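Local structure of HhaI Restriction Endonuclease (Haemophilus parahaemolyticus, 6UKF) at residues Y44-M49 and E119-K124; I137-E142 and H146-S151; Q83-F88 and S111-W116. The protein probably cleaves double-stranded DNA at the sequence GCGC as a type II restriction endonuclease of the PD-(D/E)XK kind. All coordinates share one frame; numbering follows the deposited sequence. Where two conformers were deposited one is given.

Contact 1: Y44-M49 and E119-K124; sequences YIEAKM and EYYKSK. With EDO (1,2-ethanediol), chain O; nucleotides of chain B.
Tyr44 brings its ring carbon CD2 within 3.7 Å of Lys124 O, on the residue just past the end of helix 110-123. The approach is oblique to the ring, and backbone hydrogen bonds join Tyr44 to Ser125 and to Lys127 of strand 126-132. Two residues on, Glu46 brings its CG within 3.7 Å of Tyr121 CE1. These side chains cross at about a right angle, with the carboxylate and ring planes 47° apart in the Glu46 conformer described. Tyr121 is steadied from elsewhere by an edge-to-face pairing with Phe129, and the preceding Tyr120 gives the helix its own grip on the DNA, its OH donating to OP1 of DG8 of chain B at 2.6 Å. Glu46 and Lys48 form the E-x-K part of a sequence pattern that, with Asp34 close by, is consistent with the PD-(D/E)XK nuclease core. Lys48 NZ comes no nearer than 4.4 Å to Tyr121 OH; a bend at its second torsion (chi2 -72°) carries the chain to the backbone of the DNA instead. There NZ donates to OP2 of DA10 of chain B at 2.8 Å and to OP2 of DC9 of chain B at 2.9 Å, while Gln53 O takes a third bond, so neighbouring phosphates are bridged by one ammonium. Met49 N continues the grip with a nearly straight bond (167°) to OP1 of DA10 of chain B, 3.1 Å away.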
loop_
_atom_site.group_PDB
_atom_site.type_symbol
_atom_site.label_atom_id
_atom_site.label_comp_id
_atom_site.label_asym_id
_atom_site.label_seq_id
_atom_site.Cartn_x
_atom_site.Cartn_y
_atom_site.Cartn_z
ATOM N N TYR A 44 6.387 -11.057 -10.606
ATOM C CA TYR A 44 6.502 -10.421 -9.308
ATOM C C TYR A 44 5.813 -11.266 -8.243
ATOM O O TYR A 44 4.862 -12.007 -8.516
ATOM C CB TYR A 44 5.913 -9.010 -9.331
ATOM C CG TYR A 44 6.735 -8.032 -10.141
ATOM C CD1 TYR A 44 7.782 -7.324 -9.564
ATOM C CD2 TYR A 44 6.469 -7.822 -11.487
ATOM C CE1 TYR A 44 8.534 -6.431 -10.304
ATOM C CE2 TYR A 44 7.214 -6.932 -12.233
ATOM C CZ TYR A 44 8.246 -6.240 -11.638
ATOM O OH TYR A 44 8.992 -5.352 -12.378
ATOM N N ILE A 45 6.331 -11.156 -7.023
ATOM C CA ILE A 45 5.804 -11.832 -5.846
ATOM C C ILE A 45 5.456 -10.750 -4.836
ATOM O O ILE A 45 6.284 -9.881 -4.543
ATOM C CB ILE A 45 6.841 -12.804 -5.252
ATOM C CG1 ILE A 45 7.236 -13.866 -6.283
ATOM C CG2 ILE A 45 6.301 -13.467 -3.981
ATOM C CD1 ILE A 45 8.528 -14.580 -5.953
ATOM N N GLU A 46 4.238 -10.791 -4.320
ATOM C CA GLU A 46 3.776 -9.826 -3.332
ATOM C C GLU A 46 3.935 -10.429 -1.943
ATOM O O GLU A 46 3.364 -11.484 -1.651
ATOM C CB GLU A 46 2.317 -9.447 -3.573
ATOM C CG GLU A 46 2.137 -8.064 -4.174
ATOM C CD GLU A 46 2.750 -6.976 -3.311
ATOM O OE1 GLU A 46 2.536 -7.003 -2.081
ATOM O OE2 GLU A 46 3.464 -6.107 -3.855
ATOM N N ALA A 47 4.707 -9.760 -1.092
ATOM C CA ALA A 47 4.814 -10.147 0.306
ATOM C C ALA A 47 3.717 -9.426 1.081
ATOM O O ALA A 47 3.508 -8.222 0.903
ATOM C CB ALA A 47 6.191 -9.794 0.864
ATOM N N LYS A 48 2.999 -10.170 1.917
ATOM C CA LYS A 48 1.940 -9.600 2.736
ATOM C C LYS A 48 2.066 -10.136 4.149
ATOM O O LYS A 48 2.194 -11.348 4.347
ATOM C CB LYS A 48 0.555 -9.964 2.189
ATOM C CG LYS A 48 0.174 -9.223 0.923
ATOM C CD LYS A 48 -0.124 -7.763 1.215
ATOM C CE LYS A 48 -0.044 -6.918 -0.033
ATOM N NZ LYS A 48 -0.129 -5.462 0.277
ATOM N N MET A 49 2.015 -9.237 5.125
ATOM C CA MET A 49 1.909 -9.664 6.505
ATOM C C MET A 49 0.515 -10.232 6.753
ATOM O O MET A 49 -0.403 -10.029 5.952
ATOM C CB MET A 49 2.185 -8.495 7.443
ATOM C CG MET A 49 3.582 -7.923 7.287
ATOM S SD MET A 49 4.094 -6.874 8.659
ATOM C CE MET A 49 4.430 -8.110 9.912
ATOM N N GLU A 119 -7.761 -9.805 -10.442
ATOM C CA GLU A 119 -7.612 -9.017 -11.661
ATOM C C GLU A 119 -6.476 -8.015 -11.517
ATOM O O GLU A 119 -5.600 -7.913 -12.386
ATOM C CB GLU A 119 -8.913 -8.269 -11.953
ATOM C CG GLU A 119 -10.078 -9.145 -12.379
ATOM C CD GLU A 119 -10.097 -9.420 -13.871
ATOM O OE1 GLU A 119 -9.516 -8.621 -14.637
ATOM O OE2 GLU A 119 -10.696 -10.436 -14.280
ATOM N N TYR A 120 -6.482 -7.262 -10.419
ATOM C CA TYR A 120 -5.506 -6.198 -10.241
ATOM C C TYR A 120 -4.090 -6.751 -10.188
ATOM O O TYR A 120 -3.196 -6.269 -10.891
ATOM C CB TYR A 120 -5.823 -5.417 -8.968
ATOM C CG TYR A 120 -4.783 -4.379 -8.648
ATOM C CD1 TYR A 120 -4.625 -3.263 -9.455
ATOM C CD2 TYR A 120 -3.947 -4.519 -7.549
ATOM C CE1 TYR A 120 -3.672 -2.313 -9.178
ATOM C CE2 TYR A 120 -2.988 -3.570 -7.261
ATOM C CZ TYR A 120 -2.856 -2.469 -8.080
ATOM O OH TYR A 120 -1.906 -1.515 -7.807
ATOM N N TYR A 121 -3.861 -7.769 -9.361
ATOM C CA TYR A 121 -2.500 -8.277 -9.220
ATOM C C TYR A 121 -2.036 -8.997 -10.481
ATOM O O TYR A 121 -0.870 -8.875 -10.867
ATOM C CB TYR A 121 -2.360 -9.093 -7.935
ATOM C CG TYR A 121 -2.300 -8.156 -6.752
ATOM C CD1 TYR A 121 -1.119 -7.515 -6.416
ATOM C CD2 TYR A 121 -3.438 -7.854 -6.020
ATOM C CE1 TYR A 121 -1.062 -6.628 -5.361
ATOM C CE2 TYR A 121 -3.393 -6.969 -4.962
ATOM C CZ TYR A 121 -2.201 -6.358 -4.636
ATOM O OH TYR A 121 -2.151 -5.471 -3.587
ATOM N N LYS A 122 -2.933 -9.704 -11.171
ATOM C CA LYS A 122 -2.567 -10.247 -12.476
ATOM C C LYS A 122 -2.129 -9.134 -13.423
ATOM O O LYS A 122 -1.163 -9.294 -14.180
ATOM C CB LYS A 122 -3.735 -11.025 -13.081
ATOM C CG LYS A 122 -4.050 -12.350 -12.398
ATOM C CD LYS A 122 -5.352 -12.930 -12.930
ATOM C CE LYS A 122 -5.759 -14.193 -12.192
ATOM N NZ LYS A 122 -7.059 -14.721 -12.680
ATOM N N SER A 123 -2.828 -7.994 -13.394
ATOM C CA SER A 123 -2.499 -6.890 -14.288
ATOM C C SER A 123 -1.125 -6.307 -13.997
ATOM O O SER A 123 -0.524 -5.690 -14.883
ATOM C CB SER A 123 -3.564 -5.795 -14.177
ATOM O OG SER A 123 -3.297 -4.921 -13.095
ATOM N N LYS A 124 -0.615 -6.484 -12.780
ATOM C CA LYS A 124 0.713 -6.018 -12.414
ATOM C C LYS A 124 1.759 -7.121 -12.505
ATOM O O LYS A 124 2.869 -6.957 -11.988
ATOM C CB LYS A 124 0.692 -5.421 -11.006
ATOM C CG LYS A 124 -0.364 -4.342 -10.805
ATOM C CD LYS A 124 -0.260 -3.249 -11.859
ATOM C CE LYS A 124 -1.360 -2.218 -11.689
ATOM N NZ LYS A 124 -1.443 -1.328 -12.879
HETATM C C1 EDO O . 1.710 -4.462 -5.693
HETATM O O1 EDO O . 2.817 -3.680 -5.235
HETATM C C2 EDO O . 1.449 -4.203 -7.169
HETATM O O2 EDO O . 1.201 -2.808 -7.368
ATOM P P DA B 10 1.856 -5.066 4.003
ATOM O OP1 DA B 10 2.593 -6.288 4.388
ATOM O OP2 DA B 10 1.073 -5.036 2.748
ATOM O "O5'" DA B 10 0.820 -4.647 5.149
ATOM C "C5'" DA B 10 1.121 -4.886 6.512
ATOM C "C4'" DA B 10 1.520 -3.600 7.193
ATOM O "O4'" DA B 10 0.448 -2.622 7.078
ATOM C "C3'" DA B 10 1.804 -3.724 8.686
ATOM O "O3'" DA B 10 2.892 -2.875 9.007
ATOM C "C2'" DA B 10 0.486 -3.309 9.331
ATOM C "C1'" DA B 10 -0.018 -2.247 8.369
ATOM N N9 DA B 10 -1.465 -2.121 8.290
ATOM C C8 DA B 10 -2.378 -3.127 8.147
ATOM N N7 DA B 10 -3.619 -2.711 8.077
ATOM C C5 DA B 10 -3.511 -1.333 8.162
ATOM C C6 DA B 10 -4.471 -0.306 8.148
ATOM N N6 DA B 10 -5.781 -0.533 8.037
ATOM N N1 DA B 10 -4.031 0.966 8.256
ATOM C C2 DA B 10 -2.715 1.185 8.367
ATOM N N3 DA B 10 -1.720 0.302 8.390
ATOM C C4 DA B 10 -2.191 -0.953 8.285
ATOM P P DC B 9 2.364 -3.164 -1.058
ATOM O OP1 DC B 9 3.325 -4.257 -1.300
ATOM O OP2 DC B 9 0.931 -3.337 -1.379
ATOM O "O5'" DC B 9 2.448 -2.735 0.472
ATOM C "C5'" DC B 9 3.697 -2.733 1.117
ATOM C "C4'" DC B 9 3.612 -2.075 2.464
ATOM O "O4'" DC B 9 3.240 -0.674 2.327
ATOM C "C3'" DC B 9 2.551 -2.630 3.403
ATOM O "O3'" DC B 9 2.926 -3.862 3.967
ATOM C "C2'" DC B 9 2.462 -1.488 4.422
ATOM C "C1'" DC B 9 2.579 -0.253 3.509
ATOM N N1 DC B 9 1.250 0.318 3.170
ATOM C C2 DC B 9 0.704 1.281 4.011
ATOM O O2 DC B 9 1.358 1.656 4.992
ATOM N N3 DC B 9 -0.518 1.789 3.725
ATOM C C4 DC B 9 -1.190 1.355 2.659
ATOM N N4 DC B 9 -2.394 1.889 2.421
ATOM C C5 DC B 9 -0.653 0.354 1.791
ATOM C C6 DC B 9 0.556 -0.138 2.087
ATOM P P DG B 8 -1.090 -0.475 -4.622
ATOM O OP1 DG B 8 -0.747 -1.653 -5.446
ATOM O OP2 DG B 8 -2.353 -0.456 -3.850
ATOM O "O5'" DG B 8 0.133 -0.232 -3.631
ATOM C "C5'" DG B 8 1.455 -0.275 -4.148
ATOM C "C4'" DG B 8 2.460 0.075 -3.081
ATOM O "O4'" DG B 8 2.331 1.465 -2.718
ATOM C "C3'" DG B 8 2.292 -0.682 -1.778
ATOM O "O3'" DG B 8 2.954 -1.901 -1.843
ATOM C "C2'" DG B 8 2.896 0.256 -0.747
ATOM C "C1'" DG B 8 2.566 1.619 -1.320
ATOM N N9 DG B 8 1.383 2.271 -0.756
ATOM C C8 DG B 8 0.095 2.216 -1.234
ATOM N N7 DG B 8 -0.740 2.956 -0.557
ATOM C C5 DG B 8 0.048 3.552 0.419
ATOM C C6 DG B 8 -0.294 4.466 1.445
ATOM O O6 DG B 8 -1.400 4.956 1.700
ATOM N N1 DG B 8 0.813 4.820 2.209
ATOM C C2 DG B 8 2.086 4.344 2.013
ATOM N N2 DG B 8 3.026 4.798 2.852
ATOM N N3 DG B 8 2.417 3.492 1.059
ATOM C C4 DG B 8 1.356 3.144 0.300
#

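Contact 2: I137-E142 and H146-S151; sequences IIFPIE and HYFNVS. With CA (calcium ion), chain R; EDO (1,2-ethanediol), chain F; PO4 (phosphate ion), chain Q.
Ser151 OG is held from two directions, by the calcium ion at 2.8 Å and by O1 of a 1,2-ethanediol at 2.6 Å, in a bond whose donor could be either hydroxyl. Thr153 also belongs to this metal site, so strand 148-156 carries both protein residues of the site. At the other end, where the segment meets residues 137-142, the contact is aromatic. The rings of Phe139 and Tyr147 form an offset stack, with centroids 4.0 Å apart and planes only 6° from parallel. Their side chains run past each other in opposite directions, which lays each CB over the partner's face: Phe139 CB sits 3.7 Å from the Tyr147 centroid and Tyr147 CB 4.0 Å from that of Phe139, both as CH-pi contacts. With CG between its backbone N and carbonyl carbon (chi1 64°), Phe139 turns its ring onto that of Tyr147. The stack links strand 136-140, the edge strand of the mixed sheet and outermost within this chain, to the residue leading into strand 148-156 of the antiparallel sheet, across a short connection and without pairing strands. Tyr147 OH is hydrogen-bonded to Asp248 OD1 on helix 242-255, which probably helps hold the ring in place. On the same ring, Ile137 CG2 comes obliquely to within 3.5 Å of Tyr147 CE2. Phe148 adds a third ring at the far end of Phe139: the two meet at their edges, with Phe148 CE2 3.8 Å from Phe139 CZ, and the side chains cross at about a right angle.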
loop_
_atom_site.group_PDB
_atom_site.type_symbol
_atom_site.label_atom_id
_atom_site.label_comp_id
_atom_site.label_asym_id
_atom_site.label_seq_id
_atom_site.Cartn_x
_atom_site.Cartn_y
_atom_site.Cartn_z
ATOM N N ILE A 137 4.487 -19.249 3.555
ATOM C CA ILE A 137 3.381 -19.719 2.733
ATOM C C ILE A 137 3.478 -18.988 1.403
ATOM O O ILE A 137 3.464 -17.753 1.372
ATOM C CB ILE A 137 2.031 -19.434 3.409
ATOM C CG1 ILE A 137 1.932 -20.193 4.736
ATOM C CG2 ILE A 137 0.889 -19.803 2.482
ATOM C CD1 ILE A 137 0.855 -19.676 5.661
ATOM N N ILE A 138 3.589 -19.741 0.313
ATOM C CA ILE A 138 3.705 -19.188 -1.031
ATOM C C ILE A 138 2.566 -19.759 -1.858
ATOM O O ILE A 138 2.366 -20.978 -1.883
ATOM C CB ILE A 138 5.057 -19.547 -1.672
ATOM C CG1 ILE A 138 6.216 -19.038 -0.809
ATOM C CG2 ILE A 138 5.139 -18.974 -3.083
ATOM C CD1 ILE A 138 7.566 -19.574 -1.226
ATOM N N PHE A 139 1.827 -18.892 -2.544
ATOM C CA PHE A 139 0.674 -19.383 -3.281
ATOM C C PHE A 139 0.417 -18.539 -4.517
ATOM O O PHE A 139 0.725 -17.340 -4.531
ATOM C CB PHE A 139 -0.586 -19.438 -2.401
ATOM C CG PHE A 139 -1.049 -18.100 -1.904
ATOM C CD1 PHE A 139 -1.896 -17.319 -2.670
ATOM C CD2 PHE A 139 -0.658 -17.635 -0.662
ATOM C CE1 PHE A 139 -2.333 -16.091 -2.211
ATOM C CE2 PHE A 139 -1.094 -16.410 -0.196
ATOM C CZ PHE A 139 -1.934 -15.638 -0.972
ATOM N N PRO A 140 -0.156 -19.133 -5.559
ATOM C CA PRO A 140 -0.466 -18.379 -6.775
ATOM C C PRO A 140 -1.717 -17.536 -6.603
ATOM O O PRO A 140 -2.639 -17.887 -5.864
ATOM C CB PRO A 140 -0.701 -19.488 -7.807
ATOM C CG PRO A 140 -1.247 -20.614 -7.005
ATOM C CD PRO A 140 -0.551 -20.549 -5.675
ATOM N N ILE A 141 -1.744 -16.412 -7.326
ATOM C CA ILE A 141 -2.839 -15.448 -7.209
ATOM C C ILE A 141 -4.197 -16.098 -7.443
ATOM O O ILE A 141 -5.192 -15.711 -6.819
ATOM C CB ILE A 141 -2.575 -14.243 -8.145
ATOM C CG1 ILE A 141 -3.675 -13.181 -8.037
ATOM C CG2 ILE A 141 -2.430 -14.688 -9.601
ATOM C CD1 ILE A 141 -3.873 -12.621 -6.653
ATOM N N GLU A 142 -4.267 -17.103 -8.320
ATOM C CA GLU A 142 -5.554 -17.719 -8.624
ATOM C C GLU A 142 -6.180 -18.427 -7.427
ATOM O O GLU A 142 -7.376 -18.736 -7.479
ATOM C CB GLU A 142 -5.426 -18.693 -9.798
ATOM C CG GLU A 142 -4.412 -19.800 -9.593
ATOM C CD GLU A 142 -3.060 -19.491 -10.211
ATOM O OE1 GLU A 142 -2.344 -20.451 -10.562
ATOM O OE2 GLU A 142 -2.690 -18.300 -10.335
ATOM N N HIS A 146 -8.222 -19.013 -0.702
ATOM C CA HIS A 146 -7.930 -20.102 0.218
ATOM C C HIS A 146 -6.996 -19.686 1.342
ATOM O O HIS A 146 -6.797 -20.464 2.282
ATOM C CB HIS A 146 -7.329 -21.280 -0.550
ATOM C CG HIS A 146 -8.261 -21.864 -1.564
ATOM N ND1 HIS A 146 -9.423 -22.518 -1.215
ATOM C CD2 HIS A 146 -8.208 -21.884 -2.916
ATOM C CE1 HIS A 146 -10.043 -22.919 -2.309
ATOM N NE2 HIS A 146 -9.327 -22.549 -3.355
ATOM N N TYR A 147 -6.437 -18.485 1.277
ATOM C CA TYR A 147 -5.430 -18.031 2.224
ATOM C C TYR A 147 -5.848 -16.815 3.026
ATOM O O TYR A 147 -5.485 -16.713 4.198
ATOM C CB TYR A 147 -4.132 -17.719 1.472
ATOM C CG TYR A 147 -3.541 -18.954 0.849
ATOM C CD1 TYR A 147 -3.911 -19.354 -0.426
ATOM C CD2 TYR A 147 -2.642 -19.745 1.550
ATOM C CE1 TYR A 147 -3.385 -20.497 -0.995
ATOM C CE2 TYR A 147 -2.110 -20.886 0.989
ATOM C CZ TYR A 147 -2.488 -21.260 -0.280
ATOM O OH TYR A 147 -1.951 -22.397 -0.837
ATOM N N PHE A 148 -6.590 -15.883 2.430
ATOM C CA PHE A 148 -6.917 -14.626 3.082
ATOM C C PHE A 148 -8.418 -14.395 3.096
ATOM O O PHE A 148 -9.104 -14.627 2.096
ATOM C CB PHE A 148 -6.264 -13.436 2.363
ATOM C CG PHE A 148 -4.812 -13.251 2.691
ATOM C CD1 PHE A 148 -4.431 -12.628 3.866
ATOM C CD2 PHE A 148 -3.827 -13.689 1.823
ATOM C CE1 PHE A 148 -3.097 -12.451 4.172
ATOM C CE2 PHE A 148 -2.490 -13.514 2.125
ATOM C CZ PHE A 148 -2.124 -12.894 3.303
ATOM N N ASN A 149 -8.913 -13.942 4.243
ATOM C CA ASN A 149 -10.206 -13.282 4.311
ATOM C C ASN A 149 -10.046 -11.849 3.821
ATOM O O ASN A 149 -9.007 -11.219 4.031
ATOM C CB ASN A 149 -10.712 -13.261 5.752
ATOM C CG ASN A 149 -10.939 -14.656 6.314
ATOM O OD1 ASN A 149 -10.435 -15.001 7.384
ATOM N ND2 ASN A 149 -11.695 -15.465 5.588
ATOM N N VAL A 150 -11.079 -11.336 3.156
ATOM C CA VAL A 150 -11.022 -10.023 2.528
ATOM C C VAL A 150 -12.236 -9.204 2.935
ATOM O O VAL A 150 -13.355 -9.723 3.003
ATOM C CB VAL A 150 -10.948 -10.130 0.989
ATOM C CG1 VAL A 150 -10.761 -8.748 0.366
ATOM C CG2 VAL A 150 -9.832 -11.071 0.574
ATOM N N SER A 151 -12.011 -7.921 3.203
ATOM C CA SER A 151 -13.076 -6.948 3.375
ATOM C C SER A 151 -12.724 -5.696 2.583
ATOM O O SER A 151 -11.593 -5.517 2.119
ATOM C CB SER A 151 -13.316 -6.606 4.851
ATOM O OG SER A 151 -12.214 -5.912 5.402
HETATM CA CA CA R . -12.333 -3.107 5.734
HETATM C C1 EDO F . -9.857 -8.295 6.891
HETATM O O1 EDO F . -10.724 -7.191 7.163
HETATM C C2 EDO F . -10.651 -9.423 6.243
HETATM O O2 EDO F . -11.712 -9.840 7.107
HETATM P P PO4 Q . -11.372 -22.246 1.719
HETATM O O1 PO4 Q . -11.200 -21.799 3.150
HETATM O O2 PO4 Q . -12.601 -23.112 1.610
HETATM O O3 PO4 Q . -11.523 -21.042 0.823
HETATM O O4 PO4 Q . -10.163 -23.039 1.285
#

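Contact 3: Q83-F88 and S111-W116; sequences QKIMQF and SVFVNW
Phe113 presents its ring edge to helix 83-88: Ile85 CD1 lies near the ring plane, 4.0 Å from CD1 of Phe113. Elsewhere the Phe113 side chain packs on Leu108 and on Val150 and Cys152 of strand 148-156. The indole of Trp116 stays just beyond contact distance of residues 83-88 and is stacked instead with Phe232 and Tyr120, while Phe57 meets it at an inclined angle. The motif is a pair of helices packed beside each other against the antiparallel sheet: helix 110-123 rests on it through Phe113 on Val150 and Cys152, and helix 80-91 through Ile85 on Phe57 and Met86 on Leu59, both on strand 51-62. The segment axes come within 10.7 Å and their directions differ by 135°, so the helices are steeply inclined rather than truly antiparallel. At this separation the touching atoms are all side-chain carbons of Lys84, Ile85, Val112 and Phe113.

Ile85 does most of the bridging. Its CG1 is anti to the carbonyl carbon (chi1 -65°), and CD1 reaches across to the phenylalanine ring. On the way CG1 passes 4.1 Å from Phe113 CE1 and is equally far, 4.1 Å, from CG1 of Val112, past which the isoleucine slides in the opposite direction. Distances of this order are ordinary van der Waals separations and give no sign of compression. Val112 uses its two methyls on different partners: CG1 serves Ile85, and CG2 turns to Lys84 at the solvent-exposed margin. The lysine contributes its hydrocarbon part, crossing the valine at a slant, and a turn at its last torsion (chi4 -53°) takes the ammonium away; the atom that touches Val112 CG2 is Lys84 CD, at 4.1 Å.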
loop_
_atom_site.group_PDB
_atom_site.type_symbol
_atom_site.label_atom_id
_atom_site.label_comp_id
_atom_site.label_asym_id
_atom_site.label_seq_id
_atom_site.Cartn_x
_atom_site.Cartn_y
_atom_site.Cartn_z
ATOM N N GLN A 83 -16.672 -2.309 -11.268
ATOM C CA GLN A 83 -17.990 -1.824 -11.661
ATOM C C GLN A 83 -19.063 -2.270 -10.677
ATOM O O GLN A 83 -19.972 -1.498 -10.350
ATOM C CB GLN A 83 -18.307 -2.284 -13.087
ATOM C CG GLN A 83 -17.710 -1.367 -14.141
ATOM C CD GLN A 83 -17.519 -2.030 -15.488
ATOM O OE1 GLN A 83 -17.799 -3.214 -15.665
ATOM N NE2 GLN A 83 -17.031 -1.261 -16.453
ATOM N N LYS A 84 -18.978 -3.511 -10.190
ATOM C CA LYS A 84 -19.948 -3.973 -9.201
ATOM C C LYS A 84 -19.875 -3.133 -7.932
ATOM O O LYS A 84 -20.908 -2.778 -7.351
ATOM C CB LYS A 84 -19.710 -5.445 -8.867
ATOM C CG LYS A 84 -19.958 -6.413 -10.014
ATOM C CD LYS A 84 -19.620 -7.836 -9.602
ATOM C CE LYS A 84 -19.484 -8.756 -10.804
ATOM N NZ LYS A 84 -20.674 -8.716 -11.696
ATOM N N ILE A 85 -18.661 -2.806 -7.489
ATOM C CA ILE A 85 -18.496 -1.991 -6.288
ATOM C C ILE A 85 -19.064 -0.597 -6.515
ATOM O O ILE A 85 -19.817 -0.070 -5.687
ATOM C CB ILE A 85 -17.012 -1.943 -5.879
ATOM C CG1 ILE A 85 -16.531 -3.338 -5.468
ATOM C CG2 ILE A 85 -16.803 -0.935 -4.756
ATOM C CD1 ILE A 85 -15.028 -3.452 -5.350
ATOM N N MET A 86 -18.698 0.026 -7.638
ATOM C CA MET A 86 -19.204 1.360 -7.941
ATOM C C MET A 86 -20.719 1.359 -8.056
ATOM O O MET A 86 -21.387 2.282 -7.576
ATOM C CB MET A 86 -18.590 1.859 -9.246
ATOM C CG MET A 86 -17.117 2.171 -9.147
ATOM S SD MET A 86 -16.393 2.619 -10.732
ATOM C CE MET A 86 -17.379 4.044 -11.191
ATOM N N GLN A 87 -21.278 0.337 -8.702
ATOM C CA GLN A 87 -22.726 0.257 -8.846
ATOM C C GLN A 87 -23.398 0.158 -7.485
ATOM O O GLN A 87 -24.381 0.856 -7.212
ATOM C CB GLN A 87 -23.081 -0.945 -9.716
ATOM C CG GLN A 87 -24.560 -1.252 -9.788
ATOM C CD GLN A 87 -24.858 -2.393 -10.728
ATOM O OE1 GLN A 87 -24.277 -2.491 -11.809
ATOM N NE2 GLN A 87 -25.761 -3.270 -10.318
ATOM N N PHE A 88 -22.877 -0.702 -6.608
ATOM C CA PHE A 88 -23.470 -0.829 -5.284
ATOM C C PHE A 88 -23.418 0.496 -4.534
ATOM O O PHE A 88 -24.412 0.929 -3.939
ATOM C CB PHE A 88 -22.770 -1.917 -4.476
ATOM C CG PHE A 88 -23.303 -2.042 -3.084
ATOM C CD1 PHE A 88 -22.763 -1.296 -2.050
ATOM C CD2 PHE A 88 -24.379 -2.871 -2.815
ATOM C CE1 PHE A 88 -23.272 -1.389 -0.773
ATOM C CE2 PHE A 88 -24.890 -2.971 -1.538
ATOM C CZ PHE A 88 -24.334 -2.230 -0.514
ATOM N N SER A 111 -16.344 -12.687 -2.689
ATOM C CA SER A 111 -15.783 -13.094 -3.972
ATOM C C SER A 111 -15.605 -11.915 -4.922
ATOM O O SER A 111 -14.698 -11.935 -5.761
ATOM C CB SER A 111 -16.679 -14.150 -4.615
ATOM O OG SER A 111 -18.001 -13.665 -4.761
ATOM N N VAL A 112 -16.459 -10.892 -4.830
ATOM C CA VAL A 112 -16.262 -9.700 -5.653
ATOM C C VAL A 112 -14.906 -9.079 -5.357
ATOM O O VAL A 112 -14.164 -8.687 -6.268
ATOM C CB VAL A 112 -17.398 -8.687 -5.418
ATOM C CG1 VAL A 112 -17.103 -7.379 -6.149
ATOM C CG2 VAL A 112 -18.730 -9.260 -5.855
ATOM N N PHE A 113 -14.570 -8.973 -4.072
ATOM C CA PHE A 113 -13.319 -8.347 -3.670
ATOM C C PHE A 113 -12.134 -9.233 -4.012
ATOM O O PHE A 113 -11.102 -8.744 -4.481
ATOM C CB PHE A 113 -13.362 -8.062 -2.171
ATOM C CG PHE A 113 -14.592 -7.316 -1.733
ATOM C CD1 PHE A 113 -15.127 -6.298 -2.507
ATOM C CD2 PHE A 113 -15.219 -7.643 -0.547
ATOM C CE1 PHE A 113 -16.256 -5.616 -2.096
ATOM C CE2 PHE A 113 -16.347 -6.966 -0.134
ATOM C CZ PHE A 113 -16.866 -5.953 -0.909
ATOM N N VAL A 114 -12.263 -10.541 -3.784
ATOM C CA VAL A 114 -11.209 -11.465 -4.186
ATOM C C VAL A 114 -10.968 -11.365 -5.684
ATOM O O VAL A 114 -9.822 -11.366 -6.147
ATOM C CB VAL A 114 -11.564 -12.902 -3.763
ATOM C CG1 VAL A 114 -10.596 -13.896 -4.401
ATOM C CG2 VAL A 114 -11.549 -13.023 -2.251
ATOM N N ASN A 115 -12.044 -11.285 -6.468
ATOM C CA ASN A 115 -11.886 -11.209 -7.915
ATOM C C ASN A 115 -11.257 -9.888 -8.338
ATOM O O ASN A 115 -10.455 -9.858 -9.277
ATOM C CB ASN A 115 -13.223 -11.450 -8.613
ATOM C CG ASN A 115 -13.614 -12.912 -8.614
ATOM O OD1 ASN A 115 -12.753 -13.791 -8.608
ATOM N ND2 ASN A 115 -14.913 -13.180 -8.629
ATOM N N TRP A 116 -11.589 -8.787 -7.661
ATOM C CA TRP A 116 -10.885 -7.540 -7.942
ATOM C C TRP A 116 -9.393 -7.708 -7.687
ATOM O O TRP A 116 -8.557 -7.317 -8.510
ATOM C CB TRP A 116 -11.436 -6.386 -7.097
ATOM C CG TRP A 116 -10.800 -5.083 -7.477
ATOM C CD1 TRP A 116 -11.273 -4.171 -8.375
ATOM C CD2 TRP A 116 -9.548 -4.565 -7.003
ATOM N NE1 TRP A 116 -10.400 -3.116 -8.484
ATOM C CE2 TRP A 116 -9.333 -3.333 -7.653
ATOM C CE3 TRP A 116 -8.590 -5.021 -6.090
ATOM C CZ2 TRP A 116 -8.203 -2.552 -7.413
ATOM C CZ3 TRP A 116 -7.470 -4.242 -5.856
ATOM C CH2 TRP A 116 -7.287 -3.023 -6.515
#

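Overall arrangement
Along the chain contact 3 is enclosed in sequence by contact 1, since residues 83-88 and 111-116 both fall between its two segments, and contact 2 follows both. Helix 110-123 serves contacts 1 and 3, whose centres are about 17 Å apart, so one helix is fixed against the mixed sheet near its C-terminal end and against helix 80-91 nearer its start. Contacts 1 and 2 have centres about 10 Å apart and touch directly, with Tyr121 CB 4.0 Å from Ile141 CD1; both involve the mixed sheet. Val150 CG1, 3.7 Å from Phe113 CB, ties contact 2 to contact 3. Together they join the DNA-binding region, the mixed sheet, the five-stranded antiparallel sheet and the calcium site.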